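Local coordinates for uncharacterized protein (Bacteroides ovatus, PDB 4IRT) that is of unknown function but, as a BNR-repeat beta-propeller protein and putative neuraminidase, may cleave terminal sialic acids from glycans, at residues I329-E334 against F360-W365; G336-M341 against I354-D359; F383-R388 against Q401-L406; I251-M256 against I314-I319. All coordinates share one frame; numbering follows the deposited sequence.

Overall arrangement
The four contacts lie in neighbouring parts of a beta-propeller. Along the chain contact 4 closes first. Contact 1 follows and encloses contact 2 in sequence, and contact 3 comes last. Contacts 1, 2 and 4 reach the sheet of strands 318-322, 325-330, 340-344 and 353-356. Contact 4 joins it to the sheet that starts with strand 255-258. Contact 3 belongs to the sheet of strands 381-385, 401-407 and 5-12. The centres of contacts 1 and 2 are about 7 Å apart, those of 1 and 3 about 11 Å. Contact 1 touches the other three; its loop 360-365 joins the sheet of contact 2 to that of contact 3, while its strand 325-330 pairs with strand 318-322 of contact 4.

Contact 1 of 4, residues I329-E334 against F360-W365; sequences IFRDEE and FSVDAW
Arg331 meets Trp365 at two levels, its guanidinium at the backbone and its CB at the indole. The guanidinium is turned side-on, so that NE and NH2 both donate to Trp365 O, NE from 2.9 Å. This oxygen lies in the guanidinium plane. NE comes in the carbonyl plane, whereas NH2 stands above it. Asp363 O sits over one face of the guanidinium, at a poor angle for bonding to NE. Bends at chi2 (-85°) and chi3 (-66°) bring the Arg331 head round to the turn. That turn is a type II' beta turn from Val362 to Trp365, in the loop that leads from one propeller sheet to the next. Arg331 NH1 has a further acceptor in Ile312 O. The indole presents its edge to strand 325-330. Its CE3 meets Arg331 CB at 3.7 Å, its CZ3 meets Phe330 O at 3.7 Å, and its CH2 meets Ile329 CG2 at 3.9 Å. Trp365 NE1 is hydrogen-bonded to Phe383 O.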
loop_
_atom_site.group_PDB
_atom_site.type_symbol
_atom_site.label_atom_id
_atom_site.label_comp_id
_atom_site.label_asym_id
_atom_site.label_seq_id
_atom_site.Cartn_x
_atom_site.Cartn_y
_atom_site.Cartn_z
ATOM N N ILE A 329 -5.575 1.260 -11.106
ATOM C CA ILE A 329 -6.253 0.015 -10.802
ATOM C C ILE A 329 -7.276 0.216 -9.669
ATOM O O ILE A 329 -6.967 0.846 -8.636
ATOM C CB ILE A 329 -5.256 -1.085 -10.420
ATOM C CG1 ILE A 329 -4.138 -1.211 -11.460
ATOM C CG2 ILE A 329 -5.977 -2.413 -10.270
ATOM C CD1 ILE A 329 -4.622 -1.598 -12.849
ATOM N N PHE A 330 -8.505 -0.235 -9.911
ATOM C CA PHE A 330 -9.590 -0.057 -8.987
ATOM C C PHE A 330 -10.620 -1.196 -9.052
ATOM O O PHE A 330 -10.420 -2.181 -9.742
ATOM C CB PHE A 330 -10.242 1.300 -9.209
ATOM C CG PHE A 330 -11.028 1.426 -10.478
ATOM C CD1 PHE A 330 -10.395 1.683 -11.692
ATOM C CD2 PHE A 330 -12.426 1.382 -10.456
ATOM C CE1 PHE A 330 -11.134 1.890 -12.845
ATOM C CE2 PHE A 330 -13.155 1.552 -11.616
ATOM C CZ PHE A 330 -12.507 1.786 -12.820
ATOM N N ARG A 331 -11.672 -1.058 -8.261
ATOM C CA ARG A 331 -12.778 -2.026 -8.259
ATOM C C ARG A 331 -14.010 -1.249 -7.863
ATOM O O ARG A 331 -13.994 -0.518 -6.866
ATOM C CB ARG A 331 -12.444 -3.159 -7.293
ATOM C CG ARG A 331 -13.563 -4.157 -6.967
ATOM C CD ARG A 331 -14.474 -3.686 -5.850
ATOM N NE ARG A 331 -13.757 -3.627 -4.591
ATOM C CZ ARG A 331 -14.182 -3.029 -3.483
ATOM N NH1 ARG A 331 -15.341 -2.367 -3.430
ATOM N NH2 ARG A 331 -13.436 -3.120 -2.404
ATOM N N ASP A 332 -15.103 -1.450 -8.593
ATOM C CA ASP A 332 -16.304 -0.620 -8.423
ATOM C C ASP A 332 -17.559 -1.474 -8.566
ATOM O O ASP A 332 -17.724 -2.185 -9.559
ATOM C CB ASP A 332 -16.257 0.508 -9.472
ATOM C CG ASP A 332 -17.267 1.654 -9.220
ATOM O OD1 ASP A 332 -18.350 1.458 -8.617
ATOM O OD2 ASP A 332 -16.961 2.771 -9.723
ATOM N N GLU A 333 -18.453 -1.390 -7.582
ATOM C CA GLU A 333 -19.786 -2.013 -7.699
ATOM C C GLU A 333 -20.520 -1.639 -8.988
ATOM O O GLU A 333 -21.263 -2.466 -9.552
ATOM C CB GLU A 333 -20.686 -1.644 -6.525
ATOM C CG GLU A 333 -20.448 -2.494 -5.291
ATOM C CD GLU A 333 -21.552 -2.357 -4.240
ATOM O OE1 GLU A 333 -22.620 -1.759 -4.531
ATOM O OE2 GLU A 333 -21.327 -2.843 -3.113
ATOM N N GLU A 334 -20.307 -0.422 -9.468
ATOM C CA GLU A 334 -20.889 0.004 -10.751
ATOM C C GLU A 334 -20.439 -0.835 -11.931
ATOM O O GLU A 334 -21.092 -0.808 -12.968
ATOM C CB GLU A 334 -20.514 1.464 -11.098
ATOM C CG GLU A 334 -21.324 2.489 -10.346
ATOM C CD GLU A 334 -21.251 3.890 -10.950
ATOM O OE1 GLU A 334 -20.532 4.136 -11.936
ATOM O OE2 GLU A 334 -21.931 4.755 -10.419
ATOM N N PHE A 360 -14.978 -11.646 -13.724
ATOM C CA PHE A 360 -15.683 -12.028 -12.490
ATOM C C PHE A 360 -15.499 -10.994 -11.381
ATOM O O PHE A 360 -14.510 -10.266 -11.352
ATOM C CB PHE A 360 -15.220 -13.426 -11.973
ATOM C CG PHE A 360 -13.747 -13.532 -11.723
ATOM C CD1 PHE A 360 -13.190 -13.181 -10.510
ATOM C CD2 PHE A 360 -12.891 -13.977 -12.742
ATOM C CE1 PHE A 360 -11.821 -13.284 -10.283
ATOM C CE2 PHE A 360 -11.515 -14.079 -12.530
ATOM C CZ PHE A 360 -10.978 -13.725 -11.290
ATOM N N SER A 361 -16.446 -10.980 -10.453
ATOM C CA SER A 361 -16.403 -10.108 -9.266
ATOM C C SER A 361 -15.388 -10.599 -8.267
ATOM O O SER A 361 -15.326 -11.793 -7.977
ATOM C CB SER A 361 -17.761 -10.101 -8.562
ATOM O OG SER A 361 -17.658 -9.511 -7.291
ATOM N N VAL A 362 -14.614 -9.682 -7.727
ATOM C CA VAL A 362 -13.709 -9.952 -6.612
ATOM C C VAL A 362 -14.204 -9.306 -5.317
ATOM O O VAL A 362 -13.484 -9.284 -4.314
ATOM C CB VAL A 362 -12.259 -9.506 -6.925
ATOM C CG1 VAL A 362 -11.598 -10.479 -7.885
ATOM C CG2 VAL A 362 -12.205 -8.075 -7.477
ATOM N N ASP A 363 -15.444 -8.796 -5.367
ATOM C CA ASP A 363 -16.175 -8.209 -4.247
ATOM C C ASP A 363 -15.370 -7.193 -3.405
ATOM O O ASP A 363 -15.151 -6.074 -3.857
ATOM C CB ASP A 363 -16.803 -9.315 -3.397
ATOM C CG ASP A 363 -17.787 -8.787 -2.362
ATOM O OD1 ASP A 363 -18.349 -7.688 -2.528
ATOM O OD2 ASP A 363 -18.026 -9.475 -1.383
ATOM N N ALA A 364 -14.901 -7.587 -2.222
ATOM C CA ALA A 364 -14.243 -6.632 -1.282
ATOM C C ALA A 364 -12.762 -6.396 -1.553
ATOM O O ALA A 364 -12.109 -5.620 -0.845
ATOM C CB ALA A 364 -14.427 -7.121 0.137
ATOM N N TRP A 365 -12.227 -7.084 -2.546
ATOM C CA TRP A 365 -10.836 -6.928 -2.966
ATOM C C TRP A 365 -10.450 -5.453 -3.180
ATOM O O TRP A 365 -11.249 -4.652 -3.706
ATOM C CB TRP A 365 -10.625 -7.689 -4.277
ATOM C CG TRP A 365 -9.298 -7.517 -4.980
ATOM C CD1 TRP A 365 -8.220 -8.311 -4.830
ATOM C CD2 TRP A 365 -8.951 -6.566 -5.998
ATOM N NE1 TRP A 365 -7.211 -7.908 -5.635
ATOM C CE2 TRP A 365 -7.628 -6.837 -6.373
ATOM C CE3 TRP A 365 -9.608 -5.484 -6.593
ATOM C CZ2 TRP A 365 -6.959 -6.102 -7.338
ATOM C CZ3 TRP A 365 -8.929 -4.742 -7.551
ATOM C CH2 TRP A 365 -7.629 -5.074 -7.927
HETATM O O HOH W 1 -17.655 -3.825 -4.580
#

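Contact 2 of 4, residues G336-M341 against I354-D359; sequences GSRVSM and ITDLTD
Met341, a selenomethionine, pairs with Thr355 by two backbone hydrogen bonds, Met341 N to Thr355 O and Thr355 N to Met341 O, each 2.8 Å. The side chains lie side by side, and a bend at chi3 (87°) brings Met341 CE within 4.0 Å of Thr355 OG1. Arg338, modelled in two conformers, lays its CD 3.4 Å from Thr358 O. Its NE makes a weak hydrogen bond to Asp359 O, and NH1 bonds to Arg335 O. Val339 packs CG1 on Leu357 CD1 at 3.9 Å and CG2 on Thr358 CG2 at 3.8 Å. Val339 N donates over 3.0 Å to Thr358 OG1, which is also hydrogen-bonded to Phe360 O. On the face opposite Met341 and Thr355, Ser340 OG donates to Asp356 OD1 at 2.7 Å, nearly along the C-O axis. Arg335 NE salt-bridges the same oxygen. With an alanine for Asp356, Ser340 OG would probably lose its acceptor and Arg335 its charged mate. This is an antiparallel beta hairpin, strands 340-344 and 353-356, of a propeller sheet.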
loop_
_atom_site.group_PDB
_atom_site.type_symbol
_atom_site.label_atom_id
_atom_site.label_comp_id
_atom_site.label_asym_id
_atom_site.label_seq_id
_atom_site.Cartn_x
_atom_site.Cartn_y
_atom_site.Cartn_z
ATOM N N GLY A 336 -19.662 -4.142 -11.508
ATOM C CA GLY A 336 -19.761 -5.531 -11.062
ATOM C C GLY A 336 -18.637 -6.007 -10.156
ATOM O O GLY A 336 -18.429 -7.207 -10.011
ATOM N N SER A 337 -17.921 -5.061 -9.534
ATOM C CA SER A 337 -16.813 -5.381 -8.618
ATOM C C SER A 337 -15.747 -6.249 -9.270
ATOM O O SER A 337 -15.102 -7.083 -8.621
ATOM C CB SER A 337 -17.343 -5.967 -7.294
ATOM O OG SER A 337 -18.386 -5.140 -6.787
ATOM N N ARG A 338 -15.529 -6.031 -10.568
ATOM C CA ARG A 338 -14.418 -6.663 -11.266
ATOM C C ARG A 338 -13.121 -5.934 -10.905
ATOM O O ARG A 338 -13.145 -4.870 -10.278
ATOM C CB ARG A 338 -14.697 -6.638 -12.773
ATOM C CG ARG A 338 -15.924 -7.491 -13.128
ATOM C CD ARG A 338 -16.378 -7.313 -14.566
ATOM N NE ARG A 338 -17.472 -8.225 -14.902
ATOM C CZ ARG A 338 -18.761 -7.896 -14.862
ATOM N NH1 ARG A 338 -19.142 -6.678 -14.493
ATOM N NH2 ARG A 338 -19.672 -8.796 -15.186
ATOM N N VAL A 339 -11.982 -6.516 -11.260
ATOM C CA VAL A 339 -10.738 -5.758 -11.232
ATOM C C VAL A 339 -10.847 -4.856 -12.442
ATOM O O VAL A 339 -11.119 -5.341 -13.539
ATOM C CB VAL A 339 -9.498 -6.644 -11.365
ATOM C CG1 VAL A 339 -8.255 -5.787 -11.435
ATOM C CG2 VAL A 339 -9.430 -7.595 -10.191
ATOM N N SER A 340 -10.678 -3.553 -12.253
ATOM C CA SER A 340 -10.790 -2.621 -13.370
ATOM C C SER A 340 -9.547 -1.773 -13.486
ATOM O O SER A 340 -8.780 -1.651 -12.511
ATOM C CB SER A 340 -12.034 -1.756 -13.217
ATOM O OG SER A 340 -13.247 -2.522 -13.220
HETATM N N MSE A 341 -9.334 -1.203 -14.681
HETATM C CA MSE A 341 -8.194 -0.336 -14.945
HETATM C C MSE A 341 -8.623 0.874 -15.722
HETATM O O MSE A 341 -9.396 0.770 -16.673
HETATM C CB MSE A 341 -7.068 -1.043 -15.704
HETATM C CG MSE A 341 -5.875 -0.138 -16.024
HETATM SE SE MSE A 341 -4.417 -1.329 -16.664
HETATM C CE MSE A 341 -5.115 -1.222 -18.447
ATOM N N ILE A 354 -11.426 3.089 -19.636
ATOM C CA ILE A 354 -11.666 2.097 -18.596
ATOM C C ILE A 354 -11.835 0.754 -19.231
ATOM O O ILE A 354 -12.557 0.616 -20.205
ATOM C CB ILE A 354 -12.955 2.362 -17.803
ATOM C CG1 ILE A 354 -13.102 3.836 -17.486
ATOM C CG2 ILE A 354 -12.991 1.510 -16.536
ATOM C CD1 ILE A 354 -11.961 4.369 -16.680
ATOM N N THR A 355 -11.190 -0.238 -18.633
ATOM C CA THR A 355 -11.371 -1.619 -19.031
ATOM C C THR A 355 -11.485 -2.478 -17.762
ATOM O O THR A 355 -11.094 -2.054 -16.672
ATOM C CB THR A 355 -10.206 -2.134 -19.883
ATOM O OG1 THR A 355 -8.960 -1.956 -19.191
ATOM C CG2 THR A 355 -10.141 -1.436 -21.259
ATOM N N ASP A 356 -12.033 -3.675 -17.924
ATOM C CA ASP A 356 -12.078 -4.633 -16.836
ATOM C C ASP A 356 -11.007 -5.672 -17.082
ATOM O O ASP A 356 -10.891 -6.184 -18.197
ATOM C CB ASP A 356 -13.469 -5.292 -16.775
ATOM C CG ASP A 356 -14.567 -4.305 -16.405
ATOM O OD1 ASP A 356 -14.333 -3.397 -15.561
ATOM O OD2 ASP A 356 -15.679 -4.399 -16.987
ATOM N N LEU A 357 -10.247 -5.989 -16.050
ATOM C CA LEU A 357 -9.164 -6.962 -16.149
ATOM C C LEU A 357 -9.625 -8.382 -15.776
ATOM O O LEU A 357 -8.959 -9.339 -16.145
ATOM C CB LEU A 357 -7.975 -6.550 -15.289
ATOM C CG LEU A 357 -7.442 -5.139 -15.479
ATOM C CD1 LEU A 357 -6.203 -4.901 -14.649
ATOM C CD2 LEU A 357 -7.147 -4.857 -16.934
ATOM N N THR A 358 -10.737 -8.509 -15.041
ATOM C CA THR A 358 -11.359 -9.796 -14.784
ATOM C C THR A 358 -12.793 -9.773 -15.288
ATOM O O THR A 358 -13.422 -8.722 -15.369
ATOM C CB THR A 358 -11.380 -10.178 -13.285
ATOM O OG1 THR A 358 -12.101 -9.209 -12.506
ATOM C CG2 THR A 358 -9.950 -10.357 -12.728
ATOM N N ASP A 359 -13.305 -10.942 -15.637
ATOM C CA ASP A 359 -14.697 -11.040 -16.058
ATOM C C ASP A 359 -15.592 -11.408 -14.878
ATOM O O ASP A 359 -16.805 -11.473 -15.025
ATOM C CB ASP A 359 -14.865 -12.017 -17.238
ATOM C CG ASP A 359 -14.530 -13.463 -16.889
ATOM O OD1 ASP A 359 -14.507 -13.830 -15.698
ATOM O OD2 ASP A 359 -14.304 -14.249 -17.838
HETATM O O HOH W 2 -7.835 0.597 -19.348
#

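Contact 3 of 4, residues F383-R388 against Q401-L406; sequences FVQHTR and QMIYVL
Gln385 lies across Ile403, and every atom of its side chain from CB outward lies against Ile403 CG1. CB is 3.9 Å from that carbon. With CG anti to the backbone N (chi1 -175°) and the chain extended beyond it, the approach tightens, so that CD is 3.4 Å from Ile403 CG1. CG also lies near Met402 O. At the tip, OE1 still touches Ile403 CG1. NE2 goes further and donates to Gln401 O at 3.2 Å, tilted out of the carbonyl plane. Weak hydrogen bonds join OE1 to Asn19 ND2 and NE2 to Tyr13 O. Ile403 uses its other branch on Phe383: CG2 sits over one face of the ring, 4.0 Å from its centroid, in a CH-pi contact. The backbones are joined at Val384 and Tyr404, a hydrogen-bonded antiparallel pair. Tyr404 N to Val384 O is 2.8 Å and nearly straight, at 173°. On the same face as Tyr404, Val384 CG2 packs on Leu406 CB at 3.7 Å. Strand 401-407 also pairs with the N-terminal strand 5-12, so both ends of the chain share one sheet, as in the ring closure of many beta-propellers.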
loop_
_atom_site.group_PDB
_atom_site.type_symbol
_atom_site.label_atom_id
_atom_site.label_comp_id
_atom_site.label_asym_id
_atom_site.label_seq_id
_atom_site.Cartn_x
_atom_site.Cartn_y
_atom_site.Cartn_z
ATOM N N PHE A 383 -1.943 -8.891 -7.301
ATOM C CA PHE A 383 -2.494 -9.887 -6.384
ATOM C C PHE A 383 -4.017 -9.828 -6.492
ATOM O O PHE A 383 -4.641 -8.833 -6.110
ATOM C CB PHE A 383 -2.047 -9.584 -4.937
ATOM C CG PHE A 383 -2.424 -10.659 -3.911
ATOM C CD1 PHE A 383 -3.756 -10.856 -3.522
ATOM C CD2 PHE A 383 -1.456 -11.469 -3.330
ATOM C CE1 PHE A 383 -4.112 -11.846 -2.583
ATOM C CE2 PHE A 383 -1.801 -12.434 -2.390
ATOM C CZ PHE A 383 -3.133 -12.647 -2.013
ATOM N N VAL A 384 -4.624 -10.894 -6.988
ATOM C CA VAL A 384 -6.067 -10.907 -7.262
ATOM C C VAL A 384 -6.709 -12.113 -6.560
ATOM O O VAL A 384 -6.296 -13.239 -6.759
ATOM C CB VAL A 384 -6.322 -10.957 -8.770
ATOM C CG1 VAL A 384 -7.802 -11.144 -9.078
ATOM C CG2 VAL A 384 -5.833 -9.663 -9.409
ATOM N N GLN A 385 -7.747 -11.847 -5.776
ATOM C CA GLN A 385 -8.494 -12.875 -5.051
ATOM C C GLN A 385 -9.850 -12.281 -4.684
ATOM O O GLN A 385 -9.924 -11.158 -4.200
ATOM C CB GLN A 385 -7.787 -13.250 -3.751
ATOM C CG GLN A 385 -8.457 -14.380 -3.033
ATOM C CD GLN A 385 -8.017 -14.571 -1.620
ATOM O OE1 GLN A 385 -7.378 -13.713 -1.017
ATOM N NE2 GLN A 385 -8.368 -15.721 -1.068
ATOM N N HIS A 386 -10.904 -13.041 -4.940
ATOM C CA HIS A 386 -12.242 -12.680 -4.454
ATOM C C HIS A 386 -12.275 -12.820 -2.927
ATOM O O HIS A 386 -11.975 -13.888 -2.410
ATOM C CB HIS A 386 -13.249 -13.650 -5.049
ATOM C CG HIS A 386 -14.645 -13.412 -4.581
ATOM N ND1 HIS A 386 -15.585 -12.770 -5.353
ATOM C CD2 HIS A 386 -15.251 -13.709 -3.411
ATOM C CE1 HIS A 386 -16.728 -12.707 -4.681
ATOM N NE2 HIS A 386 -16.554 -13.286 -3.504
ATOM N N THR A 387 -12.690 -11.768 -2.230
ATOM C CA THR A 387 -12.895 -11.826 -0.801
ATOM C C THR A 387 -14.177 -11.062 -0.435
ATOM O O THR A 387 -14.636 -10.216 -1.192
ATOM C CB THR A 387 -11.708 -11.202 0.001
ATOM O OG1 THR A 387 -11.547 -9.828 -0.379
ATOM C CG2 THR A 387 -10.425 -11.915 -0.250
ATOM N N ARG A 388 -14.695 -11.354 0.755
ATOM C CA ARG A 388 -15.912 -10.729 1.269
ATOM C C ARG A 388 -15.556 -9.816 2.445
ATOM O O ARG A 388 -14.532 -10.006 3.089
ATOM C CB ARG A 388 -16.928 -11.808 1.705
ATOM C CG ARG A 388 -18.313 -11.251 2.018
ATOM C CD ARG A 388 -19.440 -12.278 1.984
ATOM N NE ARG A 388 -19.523 -12.992 0.703
ATOM C CZ ARG A 388 -20.421 -13.926 0.427
ATOM N NH1 ARG A 388 -21.334 -14.259 1.338
ATOM N NH2 ARG A 388 -20.400 -14.545 -0.753
ATOM N N GLN A 401 -11.269 -18.820 -1.805
ATOM C CA GLN A 401 -11.237 -18.537 -3.241
ATOM C C GLN A 401 -9.790 -18.497 -3.767
ATOM O O GLN A 401 -8.811 -18.180 -3.034
ATOM C CB GLN A 401 -11.976 -17.209 -3.560
ATOM C CG GLN A 401 -13.421 -17.153 -3.041
ATOM C CD GLN A 401 -14.334 -18.199 -3.685
ATOM O OE1 GLN A 401 -14.887 -19.127 -3.011
ATOM N NE2 GLN A 401 -14.448 -18.117 -4.978
HETATM N N MSE A 402 -9.642 -18.814 -5.043
HETATM C CA MSE A 402 -8.305 -18.891 -5.657
HETATM C C MSE A 402 -7.635 -17.555 -5.647
HETATM O O MSE A 402 -8.251 -16.554 -5.970
HETATM C CB MSE A 402 -8.492 -19.372 -7.089
HETATM C CG MSE A 402 -7.215 -19.465 -7.892
HETATM SE SE MSE A 402 -5.974 -20.759 -7.174
HETATM C CE MSE A 402 -7.024 -22.356 -7.606
ATOM N N ILE A 403 -6.358 -17.548 -5.267
ATOM C CA ILE A 403 -5.477 -16.380 -5.421
ATOM C C ILE A 403 -4.760 -16.526 -6.761
ATOM O O ILE A 403 -4.296 -17.631 -7.139
ATOM C CB ILE A 403 -4.458 -16.280 -4.291
ATOM C CG1 ILE A 403 -5.179 -15.983 -2.962
ATOM C CG2 ILE A 403 -3.437 -15.201 -4.566
ATOM C CD1 ILE A 403 -4.333 -16.341 -1.751
ATOM N N TYR A 404 -4.738 -15.432 -7.502
ATOM C CA TYR A 404 -4.003 -15.362 -8.775
ATOM C C TYR A 404 -2.981 -14.260 -8.769
ATOM O O TYR A 404 -3.144 -13.243 -8.061
ATOM C CB TYR A 404 -4.948 -15.009 -9.907
ATOM C CG TYR A 404 -6.160 -15.893 -10.050
ATOM C CD1 TYR A 404 -7.331 -15.613 -9.366
ATOM C CD2 TYR A 404 -6.144 -16.987 -10.904
ATOM C CE1 TYR A 404 -8.453 -16.429 -9.510
ATOM C CE2 TYR A 404 -7.254 -17.801 -11.072
ATOM C CZ TYR A 404 -8.410 -17.506 -10.376
ATOM O OH TYR A 404 -9.499 -18.320 -10.526
ATOM N N VAL A 405 -1.960 -14.399 -9.609
ATOM C CA VAL A 405 -1.250 -13.217 -10.053
ATOM C C VAL A 405 -1.810 -12.860 -11.429
ATOM O O VAL A 405 -1.773 -13.678 -12.371
ATOM C CB VAL A 405 0.273 -13.438 -10.088
ATOM C CG1 VAL A 405 0.962 -12.233 -10.709
ATOM C CG2 VAL A 405 0.793 -13.717 -8.694
ATOM N N LEU A 406 -2.346 -11.656 -11.534
ATOM C CA LEU A 406 -2.844 -11.170 -12.788
ATOM C C LEU A 406 -1.720 -10.415 -13.483
ATOM O O LEU A 406 -1.236 -9.354 -12.999
ATOM C CB LEU A 406 -4.082 -10.301 -12.561
ATOM C CG LEU A 406 -4.951 -9.988 -13.789
ATOM C CD1 LEU A 406 -6.263 -9.350 -13.357
ATOM C CD2 LEU A 406 -4.239 -9.049 -14.741
HETATM O O HOH W 3 -10.694 -15.444 -6.448
#

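Contact 4 of 4, residues I251-M256 against I314-I319; sequences INQTSM and IARPRI
Arg316 crosses to Ile251, Asn252 and Thr254, where two neighbouring sheets of the beta-propeller come together. Strands 255-258 and 318-322 are the first strands of these sheets, and the two segments run in roughly the same direction, 31° apart. The van der Waals packing is made largely by the aliphatic stem of Arg316. Its CD lies 3.7 Å from Ile251 CG1, and the two side chains cross at about a right angle. Its CG lies 4.0 Å from Thr254 CG2. The charged head makes a hydrogen bond. A bend at chi3 (-68°) turns the guanidinium so that NH1 donates to Asn252 O at 3.1 Å, with an N-H...O angle of 160°. The donor lies in the carbonyl plane, and the oxygen lies in the guanidinium plane. Arg316 NE also forms a salt bridge to Glu366. A leucine in place of Arg316 would probably leave Asn252 O without this donor and Glu366 without its charged partner. The second direct bond runs the other way, from 251-256 to 314-319: Ser255 OG donates to Pro317 O. A water bridges the same hydroxyl to the backbone, donating to Ser255 OG at 2.8 Å and accepting from Ile319 N at 2.9 Å.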
loop_
_atom_site.group_PDB
_atom_site.type_symbol
_atom_site.label_atom_id
_atom_site.label_comp_id
_atom_site.label_asym_id
_atom_site.label_seq_id
_atom_site.Cartn_x
_atom_site.Cartn_y
_atom_site.Cartn_z
ATOM N N ILE A 251 -11.082 9.628 1.517
ATOM C CA ILE A 251 -10.757 8.352 2.160
ATOM C C ILE A 251 -9.338 8.411 2.683
ATOM O O ILE A 251 -8.517 9.225 2.230
ATOM C CB ILE A 251 -10.973 7.173 1.176
ATOM C CG1 ILE A 251 -10.862 5.782 1.841
ATOM C CG2 ILE A 251 -10.029 7.281 -0.003
ATOM C CD1 ILE A 251 -11.868 5.526 2.940
ATOM N N ASN A 252 -9.070 7.582 3.682
ATOM C CA ASN A 252 -7.733 7.448 4.253
ATOM C C ASN A 252 -7.081 6.110 3.905
ATOM O O ASN A 252 -7.787 5.127 3.697
ATOM C CB ASN A 252 -7.774 7.574 5.779
ATOM C CG ASN A 252 -8.787 6.661 6.417
ATOM O OD1 ASN A 252 -9.981 6.886 6.324
ATOM N ND2 ASN A 252 -8.313 5.606 7.073
ATOM N N GLN A 253 -5.748 6.146 3.836
ATOM C CA GLN A 253 -4.853 5.006 3.670
ATOM C C GLN A 253 -5.011 4.445 2.257
ATOM O O GLN A 253 -5.685 3.437 2.065
ATOM C CB GLN A 253 -5.140 3.952 4.741
ATOM C CG GLN A 253 -4.148 2.826 4.789
ATOM C CD GLN A 253 -4.328 1.980 6.019
ATOM O OE1 GLN A 253 -5.448 1.684 6.414
ATOM N NE2 GLN A 253 -3.232 1.556 6.603
ATOM N N THR A 254 -4.426 5.128 1.276
ATOM C CA THR A 254 -4.527 4.695 -0.114
ATOM C C THR A 254 -3.127 4.284 -0.574
ATOM O O THR A 254 -2.509 3.410 0.050
ATOM C CB THR A 254 -5.201 5.744 -1.026
ATOM O OG1 THR A 254 -4.452 6.971 -1.005
ATOM C CG2 THR A 254 -6.644 6.005 -0.563
ATOM N N SER A 255 -2.611 4.891 -1.640
ATOM C CA SER A 255 -1.324 4.494 -2.175
ATOM C C SER A 255 -0.762 5.625 -3.011
ATOM O O SER A 255 -1.466 6.601 -3.358
ATOM C CB SER A 255 -1.442 3.199 -3.014
ATOM O OG SER A 255 -2.048 3.473 -4.293
HETATM N N MSE A 256 0.530 5.544 -3.274
HETATM C CA MSE A 256 1.212 6.533 -4.116
HETATM C C MSE A 256 2.344 5.910 -4.905
HETATM O O MSE A 256 2.799 4.786 -4.646
HETATM C CB MSE A 256 1.691 7.714 -3.253
HETATM C CG MSE A 256 2.854 7.356 -2.382
HETATM SE SE MSE A 256 3.530 8.976 -1.480
HETATM C CE MSE A 256 3.722 10.209 -2.948
ATOM N N ILE A 314 -16.488 0.898 -3.478
ATOM C CA ILE A 314 -15.327 1.005 -4.347
ATOM C C ILE A 314 -14.052 0.724 -3.530
ATOM O O ILE A 314 -14.007 0.919 -2.303
ATOM C CB ILE A 314 -15.228 2.367 -5.062
ATOM C CG1 ILE A 314 -14.993 3.499 -4.088
ATOM C CG2 ILE A 314 -16.498 2.663 -5.865
ATOM C CD1 ILE A 314 -14.841 4.849 -4.740
ATOM N N ALA A 315 -13.026 0.245 -4.227
ATOM C CA ALA A 315 -11.743 -0.039 -3.609
ATOM C C ALA A 315 -10.862 1.184 -3.577
ATOM O O ALA A 315 -10.899 2.006 -4.488
ATOM C CB ALA A 315 -11.026 -1.135 -4.371
ATOM N N ARG A 316 -10.018 1.270 -2.568
ATOM C CA ARG A 316 -8.929 2.220 -2.620
ATOM C C ARG A 316 -7.935 1.774 -3.733
ATOM O O ARG A 316 -7.727 0.583 -3.957
ATOM C CB ARG A 316 -8.256 2.313 -1.279
ATOM C CG ARG A 316 -9.173 2.966 -0.271
ATOM C CD ARG A 316 -8.648 2.898 1.131
ATOM N NE ARG A 316 -8.643 1.526 1.607
ATOM C CZ ARG A 316 -8.438 1.169 2.864
ATOM N NH1 ARG A 316 -8.173 2.074 3.787
ATOM N NH2 ARG A 316 -8.449 -0.113 3.189
ATOM N N PRO A 317 -7.379 2.733 -4.469
ATOM C CA PRO A 317 -6.683 2.402 -5.698
ATOM C C PRO A 317 -5.179 2.222 -5.625
ATOM O O PRO A 317 -4.523 2.636 -4.655
ATOM C CB PRO A 317 -7.019 3.600 -6.579
ATOM C CG PRO A 317 -7.033 4.740 -5.627
ATOM C CD PRO A 317 -7.707 4.173 -4.396
ATOM N N ARG A 318 -4.636 1.631 -6.683
ATOM C CA ARG A 318 -3.176 1.603 -6.912
ATOM C C ARG A 318 -2.897 2.175 -8.295
ATOM O O ARG A 318 -3.781 2.178 -9.156
ATOM C CB ARG A 318 -2.600 0.185 -6.852
ATOM C CG ARG A 318 -2.647 -0.529 -5.499
ATOM C CD ARG A 318 -1.424 -0.244 -4.699
ATOM N NE ARG A 318 -1.287 -0.941 -3.412
ATOM C CZ ARG A 318 -0.225 -1.651 -3.060
ATOM N NH1 ARG A 318 0.781 -1.880 -3.914
ATOM N NH2 ARG A 318 -0.174 -2.180 -1.857
ATOM N N ILE A 319 -1.669 2.650 -8.494
ATOM C CA ILE A 319 -1.236 3.214 -9.766
ATOM C C ILE A 319 0.200 2.809 -10.079
ATOM O O ILE A 319 1.036 2.609 -9.176
ATOM C CB ILE A 319 -1.286 4.759 -9.779
ATOM C CG1 ILE A 319 -0.613 5.352 -8.522
ATOM C CG2 ILE A 319 -2.703 5.271 -9.928
ATOM C CD1 ILE A 319 -0.420 6.859 -8.607
HETATM O O HOH W 4 -0.104 2.690 -6.094
#